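Local coordinates for putative chromatin binding protein (Chaetomium thermophilum, PDB 6QP0) that is a P-loop protein of the Kti12 family that probably works as a tRNA-dependent ATPase needed for tRNA modification by Elongator, at residues Tyr114-Pro123 with Cys144-Pro152; Ala165-Arg176 with Asp199-Glu209. All blocks are in the same frame, centred on the assembly; numbering follows the deposited sequence.

Interaction 1: residues Tyr114-Pro123 with Cys144-Pro152; sequences YAAVKRVLGP and CEAKNARTP
Gly122 and Ala149 bring their CA atoms within 5.2 Å of each other where two nearly parallel helices, with axes 10.5 Å apart and crossing at -21°, run toward a shared end. The chains draw closer as they leave the helices, reaching 4.7 Å between the CA atoms of Pro123 and Thr151, and Arg150 ends its helix in a Schellman motif and turns the chain into Thr151. Between the helices the extended side chain of Glu145, its CG anti to the backbone N (chi1 -172°), reaches across and lays its carboxylate flat over one face of the Tyr114 ring, the two planes 14° apart. Its OE2 stops 2.8 Å from Tyr114 O. Two acceptors this close would probably be easier to accommodate if the buried acid were protonated. Toward the C-terminal ends of the helices the contact turns apolar. Leu121 CD2 rests 3.9 Å from Ala146 CA, while Leu121 CG packs against both methyls, Ala149 CB and Thr151 CG2, on one side of it. At the end, Thr151 OG1 gives Gly122 O a weak hydrogen bond of 3.4 Å, and Pro123 CD lies against Ala149 O. Two neighbouring helices on one face of a parallel sheet are knit together, as in Rossmann-like P-loop folds: Val117 and Leu121 pack onto strands 125-130 and 4-9 through Leu129, Val127 and Leu4, and Pro152 bonds through its backbone to Leu4.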
loop_
_atom_site.group_PDB
_atom_site.type_symbol
_atom_site.label_atom_id
_atom_site.label_comp_id
_atom_site.label_asym_id
_atom_site.label_seq_id
_atom_site.Cartn_x
_atom_site.Cartn_y
_atom_site.Cartn_z
ATOM N N TYR A 114 9.741 2.859 -5.528
ATOM C CA TYR A 114 10.166 4.244 -5.361
ATOM C C TYR A 114 10.207 4.968 -6.702
ATOM O O TYR A 114 9.716 6.096 -6.827
ATOM C CB TYR A 114 11.532 4.288 -4.672
ATOM C CG TYR A 114 12.048 5.687 -4.424
ATOM C CD1 TYR A 114 12.826 6.340 -5.372
ATOM C CD2 TYR A 114 11.758 6.358 -3.243
ATOM C CE1 TYR A 114 13.299 7.618 -5.152
ATOM C CE2 TYR A 114 12.226 7.638 -3.013
ATOM C CZ TYR A 114 12.996 8.264 -3.972
ATOM O OH TYR A 114 13.467 9.538 -3.752
ATOM N N ALA A 115 10.780 4.324 -7.724
ATOM C CA ALA A 115 10.884 4.954 -9.035
ATOM C C ALA A 115 9.507 5.198 -9.640
ATOM O O ALA A 115 9.232 6.279 -10.174
ATOM C CB ALA A 115 11.731 4.085 -9.964
ATOM N N ALA A 116 8.627 4.196 -9.571
ATOM C CA ALA A 116 7.288 4.344 -10.131
ATOM C C ALA A 116 6.569 5.550 -9.541
ATOM O O ALA A 116 5.879 6.282 -10.260
ATOM C CB ALA A 116 6.477 3.070 -9.891
ATOM N N VAL A 117 6.711 5.772 -8.234
ATOM C CA VAL A 117 6.053 6.911 -7.601
ATOM C C VAL A 117 6.692 8.215 -8.062
ATOM O O VAL A 117 5.997 9.171 -8.428
ATOM C CB VAL A 117 6.097 6.773 -6.067
ATOM C CG1 VAL A 117 5.507 8.006 -5.403
ATOM C CG2 VAL A 117 5.355 5.524 -5.620
ATOM N N LYS A 118 8.026 8.273 -8.064
ATOM C CA LYS A 118 8.710 9.510 -8.420
ATOM C C LYS A 118 8.357 9.966 -9.829
ATOM O O LYS A 118 8.330 11.172 -10.102
ATOM C CB LYS A 118 10.222 9.332 -8.291
ATOM C CG LYS A 118 10.978 10.644 -8.146
ATOM C CD LYS A 118 12.477 10.422 -8.108
ATOM C CE LYS A 118 13.188 11.553 -7.382
ATOM N NZ LYS A 118 12.822 12.892 -7.920
ATOM N N ARG A 119 8.081 9.025 -10.734
ATOM C CA ARG A 119 7.782 9.385 -12.115
ATOM C C ARG A 119 6.457 10.122 -12.258
ATOM O O ARG A 119 6.284 10.863 -13.232
ATOM C CB ARG A 119 7.763 8.128 -12.989
ATOM C CG ARG A 119 9.133 7.498 -13.197
ATOM C CD ARG A 119 9.024 6.045 -13.638
ATOM N NE ARG A 119 10.332 5.399 -13.707
ATOM C CZ ARG A 119 10.526 4.085 -13.648
ATOM N NH1 ARG A 119 9.494 3.263 -13.508
ATOM N NH2 ARG A 119 11.755 3.593 -13.717
ATOM N N VAL A 120 5.525 9.945 -11.321
ATOM C CA VAL A 120 4.190 10.514 -11.458
ATOM C C VAL A 120 3.861 11.431 -10.287
ATOM O O VAL A 120 3.163 12.437 -10.454
ATOM C CB VAL A 120 3.128 9.402 -11.583
ATOM C CG1 VAL A 120 3.272 8.680 -12.908
ATOM C CG2 VAL A 120 3.241 8.419 -10.419
ATOM N N LEU A 121 4.359 11.097 -9.098
ATOM C CA LEU A 121 3.964 11.822 -7.897
ATOM C C LEU A 121 4.322 13.298 -8.015
ATOM O O LEU A 121 5.441 13.653 -8.399
ATOM C CB LEU A 121 4.635 11.215 -6.663
ATOM C CG LEU A 121 4.329 11.896 -5.327
ATOM C CD1 LEU A 121 2.843 11.819 -4.997
ATOM C CD2 LEU A 121 5.159 11.282 -4.210
ATOM N N GLY A 122 3.363 14.157 -7.679
ATOM C CA GLY A 122 3.562 15.585 -7.702
ATOM C C GLY A 122 2.428 16.323 -7.022
ATOM O O GLY A 122 1.440 15.723 -6.586
ATOM N N PRO A 123 2.550 17.648 -6.916
ATOM C CA PRO A 123 1.480 18.426 -6.270
ATOM C C PRO A 123 0.112 18.228 -6.898
ATOM O O PRO A 123 -0.897 18.254 -6.181
ATOM C CB PRO A 123 1.964 19.877 -6.422
ATOM C CG PRO A 123 3.447 19.769 -6.522
ATOM C CD PRO A 123 3.713 18.485 -7.267
ATOM N N CYS A 144 9.615 11.136 2.789
ATOM C CA CYS A 144 10.578 12.091 2.254
ATOM C C CYS A 144 10.420 12.261 0.749
ATOM O O CYS A 144 10.719 13.333 0.213
ATOM C CB CYS A 144 11.998 11.643 2.595
ATOM S SG CYS A 144 12.305 11.531 4.369
ATOM N N GLU A 145 9.947 11.226 0.054
ATOM C CA GLU A 145 9.714 11.347 -1.381
ATOM C C GLU A 145 8.615 12.362 -1.670
ATOM O O GLU A 145 8.773 13.241 -2.525
ATOM C CB GLU A 145 9.363 9.982 -1.975
ATOM C CG GLU A 145 9.294 9.978 -3.494
ATOM C CD GLU A 145 9.166 8.586 -4.084
ATOM O OE1 GLU A 145 8.741 7.659 -3.361
ATOM O OE2 GLU A 145 9.495 8.420 -5.277
ATOM N N ALA A 146 7.486 12.258 -0.963
ATOM C CA ALA A 146 6.418 13.237 -1.136
ATOM C C ALA A 146 6.876 14.627 -0.715
ATOM O O ALA A 146 6.480 15.630 -1.319
ATOM C CB ALA A 146 5.185 12.814 -0.338
ATOM N N LYS A 147 7.707 14.707 0.326
ATOM C CA LYS A 147 8.295 15.984 0.714
ATOM C C LYS A 147 9.087 16.589 -0.439
ATOM O O LYS A 147 8.973 17.785 -0.729
ATOM C CB LYS A 147 9.182 15.795 1.947
ATOM C CG LYS A 147 10.031 17.008 2.309
ATOM C CD LYS A 147 10.897 16.750 3.539
ATOM C CE LYS A 147 10.063 16.633 4.809
ATOM N NZ LYS A 147 10.918 16.544 6.027
ATOM N N ASN A 148 9.904 15.771 -1.112
ATOM C CA ASN A 148 10.689 16.267 -2.237
ATOM C C ASN A 148 9.810 16.606 -3.432
ATOM O O ASN A 148 10.169 17.473 -4.237
ATOM C CB ASN A 148 11.748 15.237 -2.624
ATOM C CG ASN A 148 12.971 15.304 -1.733
ATOM O OD1 ASN A 148 13.542 16.376 -1.529
ATOM N ND2 ASN A 148 13.373 14.162 -1.188
ATOM N N ALA A 149 8.665 15.940 -3.567
ATOM C CA ALA A 149 7.685 16.301 -4.582
ATOM C C ALA A 149 6.823 17.486 -4.166
ATOM O O ALA A 149 5.953 17.900 -4.939
ATOM C CB ALA A 149 6.792 15.101 -4.901
ATOM N N ARG A 150 7.041 18.034 -2.969
ATOM C CA ARG A 150 6.296 19.197 -2.485
ATOM C C ARG A 150 4.792 18.924 -2.489
ATOM O O ARG A 150 3.986 19.742 -2.935
ATOM C CB ARG A 150 6.636 20.437 -3.317
ATOM C CG ARG A 150 8.117 20.774 -3.315
ATOM C CD ARG A 150 8.437 21.953 -4.213
ATOM N NE ARG A 150 9.872 22.227 -4.240
ATOM C CZ ARG A 150 10.758 21.514 -4.931
ATOM N NH1 ARG A 150 10.365 20.474 -5.654
ATOM N NH2 ARG A 150 12.044 21.840 -4.895
ATOM N N THR A 151 4.419 17.758 -1.973
ATOM C CA THR A 151 3.030 17.322 -1.938
ATOM C C THR A 151 2.784 16.546 -0.658
ATOM O O THR A 151 3.708 15.924 -0.115
ATOM C CB THR A 151 2.692 16.450 -3.158
ATOM O OG1 THR A 151 1.280 16.215 -3.205
ATOM C CG2 THR A 151 3.430 15.118 -3.092
ATOM N N PRO A 152 1.554 16.560 -0.137
ATOM C CA PRO A 152 1.286 15.874 1.129
ATOM C C PRO A 152 1.346 14.361 0.983
ATOM O O PRO A 152 1.171 13.801 -0.102
ATOM C CB PRO A 152 -0.133 16.330 1.501
ATOM C CG PRO A 152 -0.436 17.491 0.599
ATOM C CD PRO A 152 0.358 17.256 -0.646
#

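Interaction 2: residues Ala165-Arg176 with Asp199-Glu209. With ADP (adenosine-5'-diphosphate), chain B; AF3 (aluminum fluoride), chain C.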
loop_
_atom_site.group_PDB
_atom_site.type_symbol
_atom_site.label_atom_id
_atom_site.label_comp_id
_atom_site.label_asym_id
_atom_site.label_seq_id
_atom_site.Cartn_x
_atom_site.Cartn_y
_atom_site.Cartn_z
ATOM N N ALA A 165 -7.068 -12.710 7.399
ATOM C CA ALA A 165 -6.057 -12.624 6.353
ATOM C C ALA A 165 -5.448 -13.991 6.068
ATOM O O ALA A 165 -5.251 -14.359 4.903
ATOM C CB ALA A 165 -4.972 -11.624 6.751
ATOM N N ARG A 166 -5.148 -14.762 7.118
ATOM C CA ARG A 166 -4.603 -16.098 6.912
ATOM C C ARG A 166 -5.589 -16.976 6.151
ATOM O O ARG A 166 -5.195 -17.738 5.263
ATOM C CB ARG A 166 -4.239 -16.741 8.250
ATOM C CG ARG A 166 -3.472 -18.049 8.101
ATOM C CD ARG A 166 -3.148 -18.695 9.444
ATOM N NE ARG A 166 -2.040 -18.039 10.135
ATOM C CZ ARG A 166 -2.171 -17.205 11.165
ATOM N NH1 ARG A 166 -3.369 -16.908 11.652
ATOM N NH2 ARG A 166 -1.090 -16.668 11.715
ATOM N N GLU A 167 -6.880 -16.879 6.484
ATOM C CA GLU A 167 -7.886 -17.650 5.762
ATOM C C GLU A 167 -7.832 -17.362 4.268
ATOM O O GLU A 167 -7.888 -18.285 3.448
ATOM C CB GLU A 167 -9.279 -17.343 6.312
ATOM N N VAL A 168 -7.712 -16.086 3.895
ATOM C CA VAL A 168 -7.690 -15.720 2.482
ATOM C C VAL A 168 -6.552 -16.434 1.762
ATOM O O VAL A 168 -6.756 -17.072 0.722
ATOM C CB VAL A 168 -7.576 -14.192 2.328
ATOM C CG1 VAL A 168 -7.296 -13.822 0.877
ATOM C CG2 VAL A 168 -8.845 -13.519 2.818
ATOM N N ASN A 169 -5.334 -16.329 2.298
ATOM C CA ASN A 169 -4.184 -16.932 1.634
ATOM C C ASN A 169 -4.363 -18.435 1.461
ATOM O O ASN A 169 -3.826 -19.017 0.511
ATOM C CB ASN A 169 -2.908 -16.635 2.420
ATOM C CG ASN A 169 -1.653 -16.881 1.607
ATOM O OD1 ASN A 169 -1.255 -16.048 0.793
ATOM N ND2 ASN A 169 -1.022 -18.028 1.825
ATOM N N GLU A 170 -5.110 -19.078 2.361
ATOM C CA GLU A 170 -5.372 -20.507 2.220
ATOM C C GLU A 170 -6.310 -20.776 1.049
ATOM O O GLU A 170 -6.065 -21.678 0.240
ATOM C CB GLU A 170 -5.961 -21.065 3.516
ATOM C CG GLU A 170 -5.050 -20.938 4.723
ATOM C CD GLU A 170 -3.735 -21.672 4.547
ATOM O OE1 GLU A 170 -3.714 -22.702 3.839
ATOM O OE2 GLU A 170 -2.723 -21.212 5.114
ATOM N N ARG A 171 -7.396 -20.006 0.944
ATOM C CA ARG A 171 -8.322 -20.193 -0.167
ATOM C C ARG A 171 -7.644 -19.918 -1.502
ATOM O O ARG A 171 -7.961 -20.566 -2.505
ATOM C CB ARG A 171 -9.543 -19.286 -0.002
ATOM C CG ARG A 171 -10.178 -19.326 1.382
ATOM N NH1 ARG A 171 -12.524 -17.502 4.719
ATOM N NH2 ARG A 171 -12.712 -19.601 3.817
ATOM N N ARG A 172 -6.710 -18.964 -1.537
ATOM C CA ARG A 172 -5.974 -18.682 -2.763
ATOM C C ARG A 172 -4.901 -19.729 -3.029
ATOM O O ARG A 172 -4.617 -20.032 -4.194
ATOM C CB ARG A 172 -5.364 -17.282 -2.691
ATOM C CG ARG A 172 -6.404 -16.181 -2.826
ATOM C CD ARG A 172 -5.808 -14.794 -2.676
ATOM N NE ARG A 172 -6.768 -13.762 -3.062
ATOM C CZ ARG A 172 -6.556 -12.455 -2.946
ATOM N NH1 ARG A 172 -5.413 -12.005 -2.447
ATOM N NH2 ARG A 172 -7.491 -11.596 -3.330
ATOM N N LEU A 173 -4.301 -20.291 -1.977
ATOM C CA LEU A 173 -3.443 -21.457 -2.159
ATOM C C LEU A 173 -4.252 -22.647 -2.660
ATOM O O LEU A 173 -3.806 -23.387 -3.543
ATOM C CB LEU A 173 -2.738 -21.805 -0.850
ATOM C CG LEU A 173 -1.511 -20.972 -0.477
ATOM C CD1 LEU A 173 -1.053 -21.318 0.928
ATOM C CD2 LEU A 173 -0.383 -21.191 -1.471
ATOM N N GLU A 174 -5.452 -22.841 -2.103
ATOM C CA GLU A 174 -6.327 -23.912 -2.569
ATOM C C GLU A 174 -6.684 -23.728 -4.037
ATOM O O GLU A 174 -6.660 -24.689 -4.816
ATOM C CB GLU A 174 -7.594 -23.955 -1.712
ATOM C CG GLU A 174 -7.360 -24.383 -0.270
ATOM C CD GLU A 174 -8.526 -24.040 0.644
ATOM O OE1 GLU A 174 -9.535 -23.493 0.150
ATOM O OE2 GLU A 174 -8.430 -24.314 1.859
ATOM N N ARG A 175 -7.015 -22.501 -4.438
ATOM C CA ARG A 175 -7.425 -22.210 -5.811
ATOM C C ARG A 175 -6.199 -22.277 -6.720
ATOM O O ARG A 175 -5.630 -21.264 -7.136
ATOM C CB ARG A 175 -8.107 -20.849 -5.888
ATOM C CG ARG A 175 -8.574 -20.473 -7.283
ATOM N N ARG A 176 -5.789 -23.502 -7.032
ATOM C CA ARG A 176 -4.658 -23.734 -7.925
ATOM C C ARG A 176 -4.823 -25.052 -8.677
ATOM O O ARG A 176 -5.049 -26.102 -8.073
ATOM C CB ARG A 176 -3.344 -23.737 -7.142
ATOM C CG ARG A 176 -2.684 -22.371 -7.021
ATOM C CD ARG A 176 -1.415 -22.446 -6.183
ATOM N NE ARG A 176 -0.556 -21.280 -6.375
ATOM C CZ ARG A 176 0.618 -21.106 -5.775
ATOM N NH1 ARG A 176 1.080 -22.023 -4.934
ATOM N NH2 ARG A 176 1.332 -20.015 -6.015
ATOM N N ASP A 199 -3.463 -10.008 -8.759
ATOM C CA ASP A 199 -3.959 -9.489 -7.493
ATOM C C ASP A 199 -4.502 -10.583 -6.581
ATOM O O ASP A 199 -4.891 -10.286 -5.446
ATOM C CB ASP A 199 -5.058 -8.449 -7.741
ATOM C CG ASP A 199 -4.508 -7.112 -8.196
ATOM O OD1 ASP A 199 -3.327 -6.825 -7.908
ATOM O OD2 ASP A 199 -5.260 -6.343 -8.831
ATOM N N GLU A 200 -4.545 -11.836 -7.050
ATOM C CA GLU A 200 -5.037 -12.953 -6.251
ATOM C C GLU A 200 -4.076 -14.140 -6.275
ATOM O O GLU A 200 -4.491 -15.276 -6.026
ATOM C CB GLU A 200 -6.432 -13.387 -6.718
ATOM C CG GLU A 200 -6.802 -12.957 -8.136
ATOM C CD GLU A 200 -7.393 -11.557 -8.198
ATOM O OE1 GLU A 200 -8.123 -11.172 -7.258
ATOM O OE2 GLU A 200 -7.127 -10.843 -9.189
ATOM N N GLU A 201 -2.799 -13.904 -6.566
ATOM C CA GLU A 201 -1.794 -14.960 -6.461
ATOM C C GLU A 201 -1.425 -15.158 -4.994
ATOM O O GLU A 201 -1.075 -14.187 -4.315
ATOM C CB GLU A 201 -0.550 -14.602 -7.272
ATOM C CG GLU A 201 -0.219 -15.574 -8.398
ATOM C CD GLU A 201 0.371 -16.878 -7.897
ATOM O OE1 GLU A 201 -0.168 -17.950 -8.247
ATOM O OE2 GLU A 201 1.371 -16.833 -7.151
ATOM N N PRO A 202 -1.494 -16.378 -4.471
ATOM C CA PRO A 202 -1.213 -16.582 -3.048
ATOM C C PRO A 202 0.276 -16.522 -2.740
ATOM O O PRO A 202 1.134 -16.664 -3.614
ATOM C CB PRO A 202 -1.769 -17.984 -2.777
ATOM C CG PRO A 202 -1.599 -18.690 -4.078
ATOM C CD PRO A 202 -1.839 -17.645 -5.147
ATOM N N TYR A 203 0.562 -16.299 -1.464
ATOM C CA TYR A 203 1.911 -16.418 -0.939
ATOM C C TYR A 203 2.157 -17.863 -0.517
ATOM O O TYR A 203 1.222 -18.599 -0.188
ATOM C CB TYR A 203 2.123 -15.506 0.271
ATOM C CG TYR A 203 1.776 -14.045 0.079
ATOM C CD1 TYR A 203 0.464 -13.636 -0.125
ATOM C CD2 TYR A 203 2.761 -13.068 0.148
ATOM C CE1 TYR A 203 0.149 -12.299 -0.284
ATOM C CE2 TYR A 203 2.454 -11.733 -0.006
ATOM C CZ TYR A 203 1.150 -11.354 -0.224
ATOM O OH TYR A 203 0.855 -10.020 -0.371
ATOM N N GLU A 204 3.423 -18.267 -0.520
ATOM C CA GLU A 204 3.790 -19.520 0.125
ATOM C C GLU A 204 3.611 -19.360 1.632
ATOM O O GLU A 204 3.955 -18.321 2.202
ATOM C CB GLU A 204 5.228 -19.902 -0.216
ATOM C CG GLU A 204 5.479 -20.116 -1.705
ATOM C CD GLU A 204 4.597 -21.199 -2.292
ATOM O OE1 GLU A 204 4.472 -22.264 -1.657
ATOM O OE2 GLU A 204 4.019 -20.983 -3.378
ATOM N N ARG A 205 3.050 -20.384 2.282
ATOM C CA ARG A 205 2.711 -20.248 3.698
ATOM C C ARG A 205 3.926 -19.861 4.541
ATOM O O ARG A 205 3.771 -19.202 5.576
ATOM C CB ARG A 205 2.076 -21.540 4.219
ATOM C CG ARG A 205 0.641 -21.756 3.736
ATOM C CD ARG A 205 -0.095 -22.803 4.567
ATOM N NE ARG A 205 0.235 -24.173 4.175
ATOM C CZ ARG A 205 -0.598 -25.000 3.545
ATOM N NH1 ARG A 205 -1.829 -24.609 3.233
ATOM N NH2 ARG A 205 -0.199 -26.227 3.236
ATOM N N SER A 206 5.135 -20.245 4.121
ATOM C CA SER A 206 6.340 -19.786 4.807
ATOM C C SER A 206 6.525 -18.282 4.638
ATOM O O SER A 206 6.740 -17.557 5.618
ATOM C CB SER A 206 7.563 -20.540 4.276
ATOM O OG SER A 206 8.760 -20.130 4.917
ATOM N N ASN A 207 6.441 -17.793 3.399
ATOM C CA ASN A 207 6.599 -16.365 3.152
ATOM C C ASN A 207 5.500 -15.558 3.834
ATOM O O ASN A 207 5.738 -14.432 4.291
ATOM C CB ASN A 207 6.594 -16.085 1.648
ATOM C CG ASN A 207 6.842 -14.620 1.328
ATOM O OD1 ASN A 207 7.601 -13.944 2.020
ATOM N ND2 ASN A 207 6.195 -14.124 0.281
ATOM N N TRP A 208 4.284 -16.111 3.899
ATOM C CA TRP A 208 3.157 -15.381 4.471
ATOM C C TRP A 208 3.337 -15.177 5.971
ATOM O O TRP A 208 3.204 -14.055 6.474
ATOM C CB TRP A 208 1.855 -16.133 4.179
ATOM C CG TRP A 208 0.613 -15.345 4.446
ATOM C CD1 TRP A 208 -0.131 -14.663 3.535
ATOM C CD2 TRP A 208 -0.035 -15.165 5.710
ATOM N NE1 TRP A 208 -1.203 -14.064 4.151
ATOM C CE2 TRP A 208 -1.165 -14.356 5.486
ATOM C CE3 TRP A 208 0.233 -15.607 7.007
ATOM C CZ2 TRP A 208 -2.025 -13.979 6.511
ATOM C CZ3 TRP A 208 -0.622 -15.233 8.021
ATOM C CH2 TRP A 208 -1.738 -14.428 7.769
ATOM N N GLU A 209 3.650 -16.251 6.704
ATOM C CA GLU A 209 3.784 -16.146 8.152
ATOM C C GLU A 209 4.898 -15.179 8.534
ATOM O O GLU A 209 4.705 -14.288 9.369
ATOM C CB GLU A 209 4.047 -17.524 8.766
ATOM C CG GLU A 209 2.899 -18.516 8.634
ATOM C CD GLU A 209 1.626 -18.038 9.306
ATOM O OE1 GLU A 209 0.566 -18.666 9.089
ATOM O OE2 GLU A 209 1.684 -17.038 10.049
HETATM P PB ADP B . -4.294 -8.005 -0.730
HETATM O O1B ADP B . -4.138 -7.634 -2.188
HETATM O O2B ADP B . -3.298 -9.070 -0.367
HETATM O O3B ADP B . -4.057 -6.793 0.138
HETATM P PA ADP B . -7.123 -8.349 -1.422
HETATM O O1A ADP B . -6.845 -8.909 -2.796
HETATM O O2A ADP B . -7.422 -6.869 -1.515
HETATM O O3A ADP B . -5.812 -8.604 -0.450
HETATM O "O5'" ADP B . -8.410 -9.159 -0.756
HETATM C "C5'" ADP B . -8.190 -10.481 -0.304
HETATM C "C4'" ADP B . -9.385 -11.198 -0.276
HETATM O "O4'" ADP B . -10.195 -10.813 0.938
HETATM C "C3'" ADP B . -10.302 -10.841 -1.542
HETATM O "O3'" ADP B . -11.040 -12.064 -2.003
HETATM C "C2'" ADP B . -11.100 -9.984 -1.139
HETATM O "O2'" ADP B . -12.413 -10.180 -1.797
HETATM C "C1'" ADP B . -11.253 -10.187 0.503
HETATM N N9 ADP B . -11.323 -8.905 1.120
HETATM C C8 ADP B . -10.456 -7.897 1.206
HETATM N N7 ADP B . -11.055 -6.926 1.904
HETATM C C5 ADP B . -12.285 -7.350 2.239
HETATM C C6 ADP B . -13.304 -6.751 2.947
HETATM N N6 ADP B . -13.813 -5.601 3.687
HETATM N N1 ADP B . -14.444 -7.390 3.146
HETATM C C2 ADP B . -14.615 -8.638 2.652
HETATM N N3 ADP B . -13.619 -9.234 1.953
HETATM C C4 ADP B . -12.457 -8.583 1.752
HETATM AL AL AF3 C . -1.806 -9.081 -1.977
HETATM F F1 AF3 C . -1.955 -7.607 -2.831
HETATM F F2 AF3 C . -2.640 -10.467 -2.529
HETATM F F3 AF3 C . -1.245 -9.061 -0.366
#
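Arg172 carries its guanidinium between Glu200 and the nucleotide: Glu200 CA lies 3.6 Å above the centre of one face, ADP C5' and Val168 CG1 cover the other, and ADP O1A meets the edge. This is one wall of a P-loop NTPase site, where helix 162-174 and the chain from Asp199 close over ADP and aluminum fluoride, a mimic of the transferred phosphate. Arg172 NH2 gives O1A of ADP a nearly straight bond of 2.8 Å, and its NH1 comes close to F2 of the fluoride. Farther along, the guanidinium of Arg176 has Pro202 CG over one face and Glu201 and Glu204 at its edge, in weak salt bridges. Arg166 bends at chi3 (-76°), which turns its group side-on to Glu209: NE reaches OE1 at 2.9 Å and NH2 reaches OE2, both on syn lone pairs, while Trp208 approaches one guanidinium face. With an alanine in place of Arg166, the Glu209 carboxylate would probably lose both its bonds and the Trp208 ring the arginine chain beyond CB. Arg205 meets Glu170 more simply, through NH1 alone, on the syn lone pair of OE1 (2.7 Å), and Trp208 NE1 bonds to Ser12 OG of the P-loop. Asn169 fixes the Tyr203 backbone with both ends of its amide: ND2 donates to Tyr203 O from above the carbonyl plane, and OD1 accepts from Tyr203 N (2.9 Å) on an in-plane lone pair.

Interaction 1 is complete before the chain reaches interaction 2, and the two lie across the centre of the chain from each other, with centres about 32 Å apart and nearest atoms about 14 Å apart. Both belong to the N-terminal P-loop domain of the longer Kti12 protein, and they are joined by strand 153-158, which follows Pro152 into the parallel sheet and leads on to helix 162-174. Interaction 1 links two helices that flank the sheet away from the nucleotide, whereas interaction 2 forms a wall of the nucleotide pocket, with three of the eight residues that line the aluminum fluoride. In this protein one contact joins two helices on the sheet, and the other lines the pocket.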